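Local atomic coordinates of ribosomal RNA processing protein 6 (Trypanosoma brucei brucei, PDB entry 4NLC), a protein that acts as a 3'-5' exoribonuclease on RNA, probably as part of the nuclear exosome in ribosomal RNA processing. Residues K199-A204 and V216-Q221; D124-R129 and R207-P212. The protein carries 1 engineered substitution. One frame throughout, in Å; residues are numbered along the deposited sequence.

Contact 1 (K199-A204 and V216-Q221); sequences KKYQTA and VSYAQQ
With CG beside the backbone N (chi1 -61°), Tyr-201 swings its own ring past Tyr-218 and leaves its CB pressed on the ring of that residue. Tyr-218, on helix 213-224, extends from the helix with CG anti to its backbone N (chi1 -180°), and this sends the ring out to the loop 199-204. The meeting is a CH-pi contact: Tyr-201 CB sits 3.8 Å from the centroid of the Tyr-218 ring, over one face and 20° off the ring normal. Tyr-201 CB is shifted toward the CG side, 3.6 Å from Tyr-218 CD2. The two side chains slide past each other in opposite directions, so the aromatic rings do not stack; Tyr-201 instead goes on to touch Glu-214 and Met-215 in the preceding part of the helix.

Farther out, the Tyr-218 hydroxyl reaches Gln-202. Tyr-218 OH lies 3.4 Å from Gln-202 CA and 3.6 Å from Gln-202 CB, while the extended Gln-202 chain carries its amide away. The loop runs through two overlapping type I turns, Lys-199 to Gln-202 and Tyr-201 to Ala-204, the second closed by a bond of 3.2 Å from Ala-204 N to Tyr-201 O. A weak bond from Trp-206 also reaches Tyr-201 O.

Tyr-218 opens a Tyr-x-x-x-Asp pattern within the exonuclease domain, the form expected of a DEDD-Y enzyme, so it is probably the active-site tyrosine of that signature. No hydrogen bond crosses between the two segments. What the loop offers the phenol is thus dispersion and shape: one ring face is covered while the hydroxyl meets carbon atoms of Gln-202, a partner that fixes no direction for the O-H.

Contact 2 (D124-R129 and R207-P212); sequences DCLKVR and RVRPIP
An Asx turn at the start of 124-129, just beyond strand 120-123 of the exonuclease domain, presents the carboxylate of Asp-124 to Arg-209 in a salt bridge whose carboxylate is buried. The arginine grips it side-on with two nitrogens, one for each oxygen. Arg-209 NE lies 2.7 Å from Asp-124 OD2, and Arg-209 NH2 is 3.0 Å from Asp-124 OD1 in a fairly straight bond (161°). OD1 falls in the guanidinium plane, yet the two flat groups are turned 68° apart, so both nitrogens come in from above the carboxylate plane.

OD1 has two further donors from its own turn. Leu-126 N, 3.0 Å from Asp-124 OD1, comes in nearly in line with the C-O bond, though its N-H points off line. Lys-127 N reaches Asp-124 OD1 from out of the plane, also at 3.0 Å and almost straight (171°). The arginine is held too: its chain bends about the CB-CG bond, and Arg-209 NH1 gives a bond of 2.8 Å to Val-208 O within its own loop. Trp-206 O is another acceptor for NH1. Leu-126 CD1 covers one guanidinium face, 3.6 Å from Arg-209 NH2, while Ile-211 CD1 covers the opposite one. The same leucine methyl, Leu-126 CD1, packs 3.9 Å from Arg-207 CA, whose own guanidinium turns elsewhere, to Asp-205.

Three donors on OD1 and one on OD2 would be expected to keep Asp-124 ionised although it is buried. The methyls over the two guanidinium faces probably limit water there and so may strengthen the attraction; the salt bridge joins the end of strand 120-123 to the loop leading into helix 213-224.

The four segments run 124-129, 199-204, 207-212, 216-221, so the two contacts interleave along the chain, with centres about 14 Å apart. Both lie in the exonuclease domain and draw on the long connection from helix 185-193 to helix 213-224: contact 1 folds its early part back on that second helix, while contact 2 ties its later part to the exit of strand 120-123 in the mixed sheet. They touch directly where Val-216 CG2 packs 3.8 Å from Ile-211 O, and Trp-206 links them, through a weak bond to Tyr-201 and a bond to Arg-209. The connection is thus held at two places on its way into the helix that carries the probable active-site tyrosine.

Contact 1 (K199-A204 and V216-Q221)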
ATOM      1  N   LYS A 199       1.735  16.674  -9.158  1.00 57.24           N
ATOM      2  CA  LYS A 199       2.837  15.841  -8.652  1.00 57.03           C
ATOM      3  C   LYS A 199       2.986  15.923  -7.115  1.00 59.40           C
ATOM      4  O   LYS A 199       3.180  14.901  -6.448  1.00 58.01           O
ATOM      5  CB  LYS A 199       4.148  16.299  -9.337  1.00 61.00           C
ATOM      6  CG  LYS A 199       5.369  15.416  -9.064  1.00 83.57           C
ATOM      7  CD  LYS A 199       6.673  16.172  -9.304  1.00 94.89           C
ATOM      8  CE  LYS A 199       7.878  15.370  -8.875  1.00109.26           C
ATOM      9  NZ  LYS A 199       9.138  16.162  -8.958  1.00120.07           N
ATOM     10  N   LYS A 200       2.923  17.160  -6.584  1.00 55.44           N
ATOM     11  CA  LYS A 200       3.108  17.601  -5.198  1.00 54.72           C
ATOM     12  C   LYS A 200       2.594  16.682  -4.054  1.00 57.90           C
ATOM     13  O   LYS A 200       3.215  16.682  -2.986  1.00 58.07           O
ATOM     14  CB  LYS A 200       2.462  18.985  -5.029  1.00 56.56           C
ATOM     15  CG  LYS A 200       3.194  19.890  -4.050  1.00 75.85           C
ATOM     16  CD  LYS A 200       2.339  21.074  -3.615  1.00 87.28           C
ATOM     17  CE  LYS A 200       3.086  21.968  -2.654  1.00100.87           C
ATOM     18  NZ  LYS A 200       2.249  23.109  -2.198  1.00109.49           N
ATOM     19  N   TYR A 201       1.469  15.945  -4.237  1.00 51.73           N
ATOM     20  CA  TYR A 201       0.893  15.213  -3.100  1.00 50.40           C
ATOM     21  C   TYR A 201       1.125  13.686  -3.049  1.00 53.97           C
ATOM     22  O   TYR A 201       0.648  13.053  -2.112  1.00 52.95           O
ATOM     23  CB  TYR A 201      -0.605  15.532  -2.979  1.00 50.30           C
ATOM     24  CG  TYR A 201      -0.846  17.005  -2.736  1.00 51.02           C
ATOM     25  CD1 TYR A 201      -0.561  17.583  -1.503  1.00 52.85           C
ATOM     26  CD2 TYR A 201      -1.273  17.840  -3.764  1.00 52.14           C
ATOM     27  CE1 TYR A 201      -0.718  18.950  -1.289  1.00 53.10           C
ATOM     28  CE2 TYR A 201      -1.450  19.208  -3.557  1.00 53.60           C
ATOM     29  CZ  TYR A 201      -1.162  19.759  -2.320  1.00 59.58           C
ATOM     30  OH  TYR A 201      -1.329  21.103  -2.103  1.00 62.36           O
ATOM     31  N   GLN A 202       1.905  13.111  -3.971  1.00 51.84           N
ATOM     32  CA  GLN A 202       2.200  11.672  -3.948  1.00 52.29           C
ATOM     33  C   GLN A 202       2.868  11.245  -2.624  1.00 57.32           C
ATOM     34  O   GLN A 202       2.545  10.171  -2.092  1.00 57.36           O
ATOM     35  CB  GLN A 202       3.086  11.278  -5.140  1.00 54.12           C
ATOM     36  CG  GLN A 202       3.124   9.761  -5.393  1.00 74.71           C
ATOM     37  CD  GLN A 202       4.107   9.337  -6.465  1.00 93.72           C
ATOM     38  OE1 GLN A 202       5.053  10.058  -6.819  1.00 89.84           O
ATOM     39  NE2 GLN A 202       3.918   8.130  -6.984  1.00 80.60           N
ATOM     40  N   THR A 203       3.757  12.117  -2.086  1.00 52.76           N
ATOM     41  CA  THR A 203       4.525  11.891  -0.851  1.00 51.53           C
ATOM     42  C   THR A 203       3.960  12.623   0.393  1.00 50.62           C
ATOM     43  O   THR A 203       4.635  12.679   1.422  1.00 50.77           O
ATOM     44  CB  THR A 203       6.007  12.228  -1.084  1.00 57.34           C
ATOM     45  OG1 THR A 203       6.138  13.623  -1.352  1.00 57.31           O
ATOM     46  CG2 THR A 203       6.625  11.405  -2.205  1.00 55.38           C
ATOM     47  N   ALA A 204       2.723  13.144   0.318  1.00 43.46           N
ATOM     48  CA  ALA A 204       2.063  13.832   1.441  1.00 41.63           C
ATOM     49  C   ALA A 204       1.737  12.886   2.637  1.00 39.84           C
ATOM     50  O   ALA A 204       1.891  11.663   2.532  1.00 38.04           O
ATOM     51  CB  ALA A 204       0.792  14.519   0.957  1.00 41.94           C
ATOM     52  N   VAL A 216      -7.944  16.703  -1.285  1.00 30.93           N
ATOM     53  CA  VAL A 216      -9.231  16.111  -1.686  1.00 31.39           C
ATOM     54  C   VAL A 216      -9.238  16.071  -3.235  1.00 35.20           C
ATOM     55  O   VAL A 216      -9.565  15.041  -3.820  1.00 34.59           O
ATOM     56  CB  VAL A 216     -10.455  16.875  -1.121  1.00 35.37           C
ATOM     57  CG1 VAL A 216     -11.751  16.341  -1.713  1.00 35.33           C
ATOM     58  CG2 VAL A 216     -10.499  16.817   0.409  1.00 34.81           C
ATOM     59  N   SER A 217      -8.809  17.174  -3.878  1.00 31.58           N
ATOM     60  CA  SER A 217      -8.733  17.273  -5.344  1.00 32.11           C
ATOM     61  C   SER A 217      -7.726  16.263  -5.929  1.00 35.24           C
ATOM     62  O   SER A 217      -8.062  15.574  -6.896  1.00 34.29           O
ATOM     63  CB  SER A 217      -8.421  18.698  -5.781  1.00 34.17           C
ATOM     64  OG  SER A 217      -8.346  18.723  -7.193  1.00 40.87           O
ATOM     65  N   TYR A 218      -6.526  16.134  -5.300  1.00 31.85           N
ATOM     66  CA  TYR A 218      -5.517  15.143  -5.687  1.00 32.21           C
ATOM     67  C   TYR A 218      -6.080  13.721  -5.654  1.00 32.88           C
ATOM     68  O   TYR A 218      -5.858  12.951  -6.596  1.00 31.89           O
ATOM     69  CB  TYR A 218      -4.270  15.209  -4.771  1.00 35.06           C
ATOM     70  CG  TYR A 218      -3.200  14.202  -5.153  1.00 37.93           C
ATOM     71  CD1 TYR A 218      -3.204  12.913  -4.623  1.00 39.62           C
ATOM     72  CD2 TYR A 218      -2.203  14.527  -6.068  1.00 39.09           C
ATOM     73  CE1 TYR A 218      -2.248  11.973  -5.001  1.00 41.05           C
ATOM     74  CE2 TYR A 218      -1.220  13.608  -6.422  1.00 39.86           C
ATOM     75  CZ  TYR A 218      -1.247  12.331  -5.890  1.00 47.72           C
ATOM     76  OH  TYR A 218      -0.282  11.430  -6.266  1.00 48.69           O
ATOM     77  N   ALA A 219      -6.740  13.356  -4.540  1.00 27.71           N
ATOM     78  CA  ALA A 219      -7.320  12.025  -4.336  1.00 25.80           C
ATOM     79  C   ALA A 219      -8.409  11.706  -5.384  1.00 29.77           C
ATOM     80  O   ALA A 219      -8.380  10.649  -6.023  1.00 28.92           O
ATOM     81  CB  ALA A 219      -7.883  11.916  -2.923  1.00 25.93           C
ATOM     82  N   GLN A 220      -9.333  12.646  -5.587  1.00 25.76           N
ATOM     83  CA  GLN A 220     -10.395  12.533  -6.570  1.00 25.45           C
ATOM     84  C   GLN A 220      -9.850  12.324  -8.015  1.00 32.38           C
ATOM     85  O   GLN A 220     -10.376  11.474  -8.743  1.00 33.49           O
ATOM     86  CB  GLN A 220     -11.274  13.794  -6.506  1.00 25.93           C
ATOM     87  CG  GLN A 220     -12.373  13.819  -7.555  1.00 24.81           C
ATOM     88  CD  GLN A 220     -13.086  15.148  -7.639  1.00 37.47           C
ATOM     89  OE1 GLN A 220     -12.541  16.214  -7.313  1.00 28.40           O
ATOM     90  NE2 GLN A 220     -14.331  15.108  -8.086  1.00 26.82           N
ATOM     91  N   GLN A 221      -8.816  13.097  -8.414  1.00 28.09           N
ATOM     92  CA  GLN A 221      -8.277  13.063  -9.774  1.00 28.55           C
ATOM     93  C   GLN A 221      -7.494  11.791 -10.119  1.00 31.78           C
ATOM     94  O   GLN A 221      -7.348  11.501 -11.306  1.00 32.74           O
ATOM     95  CB  GLN A 221      -7.460  14.319 -10.069  1.00 30.79           C
ATOM     96  CG  GLN A 221      -8.334  15.478 -10.519  1.00 37.22           C
ATOM     97  CD  GLN A 221      -7.577  16.768 -10.584  1.00 53.57           C
ATOM     98  OE1 GLN A 221      -6.531  16.869 -11.217  1.00 49.33           O
ATOM     99  NE2 GLN A 221      -8.088  17.786  -9.916  1.00 51.50           N
TER

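Contact 2 (D124-R129 and R207-P212)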
ATOM      1  N   ASP A 124     -12.782   7.351   3.856  1.00 26.65           N
ATOM      2  CA  ASP A 124     -11.865   7.472   4.966  1.00 27.16           C
ATOM      3  C   ASP A 124     -11.628   6.119   5.649  1.00 32.71           C
ATOM      4  O   ASP A 124     -12.312   5.765   6.609  1.00 31.67           O
ATOM      5  CB  ASP A 124     -12.292   8.580   5.939  1.00 29.11           C
ATOM      6  CG  ASP A 124     -11.255   8.893   6.988  1.00 32.56           C
ATOM      7  OD1 ASP A 124     -10.381   8.025   7.246  1.00 30.63           O
ATOM      8  OD2 ASP A 124     -11.340   9.974   7.592  1.00 36.52           O
ATOM      9  N   CYS A 125     -10.622   5.383   5.125  1.00 32.63           N
ATOM     10  CA  CYS A 125     -10.038   4.094   5.556  1.00 33.13           C
ATOM     11  C   CYS A 125      -9.611   4.085   6.982  1.00 36.21           C
ATOM     12  O   CYS A 125      -9.297   3.008   7.477  1.00 38.24           O
ATOM     13  CB  CYS A 125      -8.820   3.768   4.702  1.00 33.32           C
ATOM     14  SG  CYS A 125      -9.212   3.282   3.045  1.00 37.00           S
ATOM     15  N   LEU A 126      -9.342   5.249   7.551  1.00 30.11           N
ATOM     16  CA  LEU A 126      -8.913   5.323   8.923  1.00 29.92           C
ATOM     17  C   LEU A 126     -10.126   5.304   9.820  1.00 35.04           C
ATOM     18  O   LEU A 126     -10.212   4.474  10.714  1.00 36.42           O
ATOM     19  CB  LEU A 126      -8.044   6.569   9.176  1.00 29.54           C
ATOM     20  CG  LEU A 126      -6.631   6.526   8.591  1.00 32.09           C
ATOM     21  CD1 LEU A 126      -5.888   7.855   8.830  1.00 30.93           C
ATOM     22  CD2 LEU A 126      -5.841   5.333   9.136  1.00 32.06           C
ATOM     23  N   LYS A 127     -11.081   6.186   9.550  1.00 30.90           N
ATOM     24  CA  LYS A 127     -12.307   6.310  10.326  1.00 30.17           C
ATOM     25  C   LYS A 127     -13.193   5.077  10.197  1.00 33.88           C
ATOM     26  O   LYS A 127     -13.832   4.714  11.176  1.00 34.59           O
ATOM     27  CB  LYS A 127     -13.069   7.596   9.950  1.00 32.28           C
ATOM     28  CG  LYS A 127     -14.053   8.001  11.030  1.00 45.64           C
ATOM     29  CD  LYS A 127     -14.041   9.476  11.343  1.00 52.14           C
ATOM     30  CE  LYS A 127     -15.126   9.816  12.334  1.00 56.53           C
ATOM     31  NZ  LYS A 127     -15.014   9.014  13.587  1.00 68.16           N
ATOM     32  N   VAL A 128     -13.231   4.425   9.020  1.00 29.78           N
ATOM     33  CA  VAL A 128     -14.075   3.220   8.856  1.00 28.31           C
ATOM     34  C   VAL A 128     -13.211   1.951   8.628  1.00 29.43           C
ATOM     35  O   VAL A 128     -13.711   0.956   8.093  1.00 27.70           O
ATOM     36  CB  VAL A 128     -15.234   3.385   7.810  1.00 31.26           C
ATOM     37  CG1 VAL A 128     -16.155   4.536   8.200  1.00 30.55           C
ATOM     38  CG2 VAL A 128     -14.714   3.576   6.395  1.00 30.60           C
ATOM     39  N   ARG A 129     -11.938   1.968   9.125  1.00 25.97           N
ATOM     40  CA  ARG A 129     -10.994   0.848   9.040  1.00 25.43           C
ATOM     41  C   ARG A 129     -11.626  -0.479   9.402  1.00 29.81           C
ATOM     42  O   ARG A 129     -11.519  -1.430   8.628  1.00 29.25           O
ATOM     43  CB  ARG A 129      -9.754   1.084   9.924  1.00 26.16           C
ATOM     44  CG  ARG A 129      -8.696  -0.021   9.805  1.00 26.86           C
ATOM     45  CD  ARG A 129      -7.533   0.282  10.727  1.00 27.76           C
ATOM     46  NE  ARG A 129      -6.651  -0.864  10.948  1.00 29.34           N
ATOM     47  CZ  ARG A 129      -5.659  -1.210  10.132  1.00 47.17           C
ATOM     48  NH1 ARG A 129      -5.415  -0.500   9.032  1.00 35.63           N
ATOM     49  NH2 ARG A 129      -4.902  -2.259  10.408  1.00 33.97           N
ATOM     50  N   ARG A 207      -2.412  10.654   6.697  1.00 30.54           N
ATOM     51  CA  ARG A 207      -3.028  10.419   8.000  1.00 30.50           C
ATOM     52  C   ARG A 207      -3.754  11.674   8.482  1.00 34.10           C
ATOM     53  O   ARG A 207      -4.524  11.583   9.433  1.00 33.93           O
ATOM     54  CB  ARG A 207      -1.947  10.127   9.045  1.00 31.27           C
ATOM     55  CG  ARG A 207      -1.104   8.898   8.772  1.00 33.96           C
ATOM     56  CD  ARG A 207      -0.100   8.749   9.889  1.00 32.08           C
ATOM     57  NE  ARG A 207       0.814   9.886   9.929  1.00 30.33           N
ATOM     58  CZ  ARG A 207       1.551  10.198  10.980  1.00 40.56           C
ATOM     59  NH1 ARG A 207       1.468   9.480  12.091  1.00 33.11           N
ATOM     60  NH2 ARG A 207       2.365  11.238  10.937  1.00 29.66           N
ATOM     61  N   VAL A 208      -3.450  12.856   7.909  1.00 31.30           N
ATOM     62  CA  VAL A 208      -4.013  14.106   8.426  1.00 32.34           C
ATOM     63  C   VAL A 208      -5.514  14.214   8.182  1.00 34.59           C
ATOM     64  O   VAL A 208      -6.032  13.811   7.138  1.00 32.84           O
ATOM     65  CB  VAL A 208      -3.263  15.407   8.006  1.00 38.60           C
ATOM     66  CG1 VAL A 208      -1.787  15.345   8.413  1.00 39.01           C
ATOM     67  CG2 VAL A 208      -3.410  15.709   6.514  1.00 38.80           C
ATOM     68  N   ARG A 209      -6.200  14.714   9.203  1.00 32.00           N
ATOM     69  CA  ARG A 209      -7.631  14.973   9.189  1.00 31.70           C
ATOM     70  C   ARG A 209      -7.852  16.342   9.842  1.00 36.00           C
ATOM     71  O   ARG A 209      -7.290  16.607  10.904  1.00 35.84           O
ATOM     72  CB  ARG A 209      -8.443  13.856   9.896  1.00 29.63           C
ATOM     73  CG  ARG A 209      -8.318  12.450   9.275  1.00 28.59           C
ATOM     74  CD  ARG A 209      -8.920  12.365   7.863  1.00 28.72           C
ATOM     75  NE  ARG A 209      -8.820  11.009   7.320  1.00 29.97           N
ATOM     76  CZ  ARG A 209      -7.846  10.549   6.543  1.00 36.51           C
ATOM     77  NH1 ARG A 209      -6.847  11.341   6.179  1.00 34.55           N
ATOM     78  NH2 ARG A 209      -7.865   9.295   6.124  1.00 28.36           N
ATOM     79  N   PRO A 210      -8.633  17.247   9.223  1.00 32.99           N
ATOM     80  CA  PRO A 210      -9.342  17.089   7.941  1.00 32.21           C
ATOM     81  C   PRO A 210      -8.384  17.033   6.765  1.00 35.56           C
ATOM     82  O   PRO A 210      -7.237  17.481   6.865  1.00 34.37           O
ATOM     83  CB  PRO A 210     -10.219  18.350   7.878  1.00 34.21           C
ATOM     84  CG  PRO A 210      -9.461  19.374   8.684  1.00 39.04           C
ATOM     85  CD  PRO A 210      -8.879  18.580   9.816  1.00 34.69           C
ATOM     86  N   ILE A 211      -8.844  16.469   5.649  1.00 32.18           N
ATOM     87  CA  ILE A 211      -8.006  16.454   4.456  1.00 31.61           C
ATOM     88  C   ILE A 211      -8.184  17.847   3.817  1.00 36.08           C
ATOM     89  O   ILE A 211      -9.320  18.278   3.670  1.00 36.01           O
ATOM     90  CB  ILE A 211      -8.328  15.269   3.510  1.00 33.23           C
ATOM     91  CG1 ILE A 211      -8.120  13.933   4.246  1.00 32.66           C
ATOM     92  CG2 ILE A 211      -7.454  15.312   2.241  1.00 32.08           C
ATOM     93  CD1 ILE A 211      -8.965  12.843   3.755  1.00 35.06           C
ATOM     94  N   PRO A 212      -7.101  18.607   3.532  1.00 33.60           N
ATOM     95  CA  PRO A 212      -7.287  19.932   2.918  1.00 33.39           C
ATOM     96  C   PRO A 212      -7.759  19.790   1.473  1.00 35.68           C
ATOM     97  O   PRO A 212      -7.446  18.791   0.821  1.00 34.96           O
ATOM     98  CB  PRO A 212      -5.891  20.566   2.999  1.00 35.92           C
ATOM     99  CG  PRO A 212      -5.005  19.580   3.707  1.00 39.91           C
ATOM    100  CD  PRO A 212      -5.667  18.261   3.628  1.00 34.93           C
TER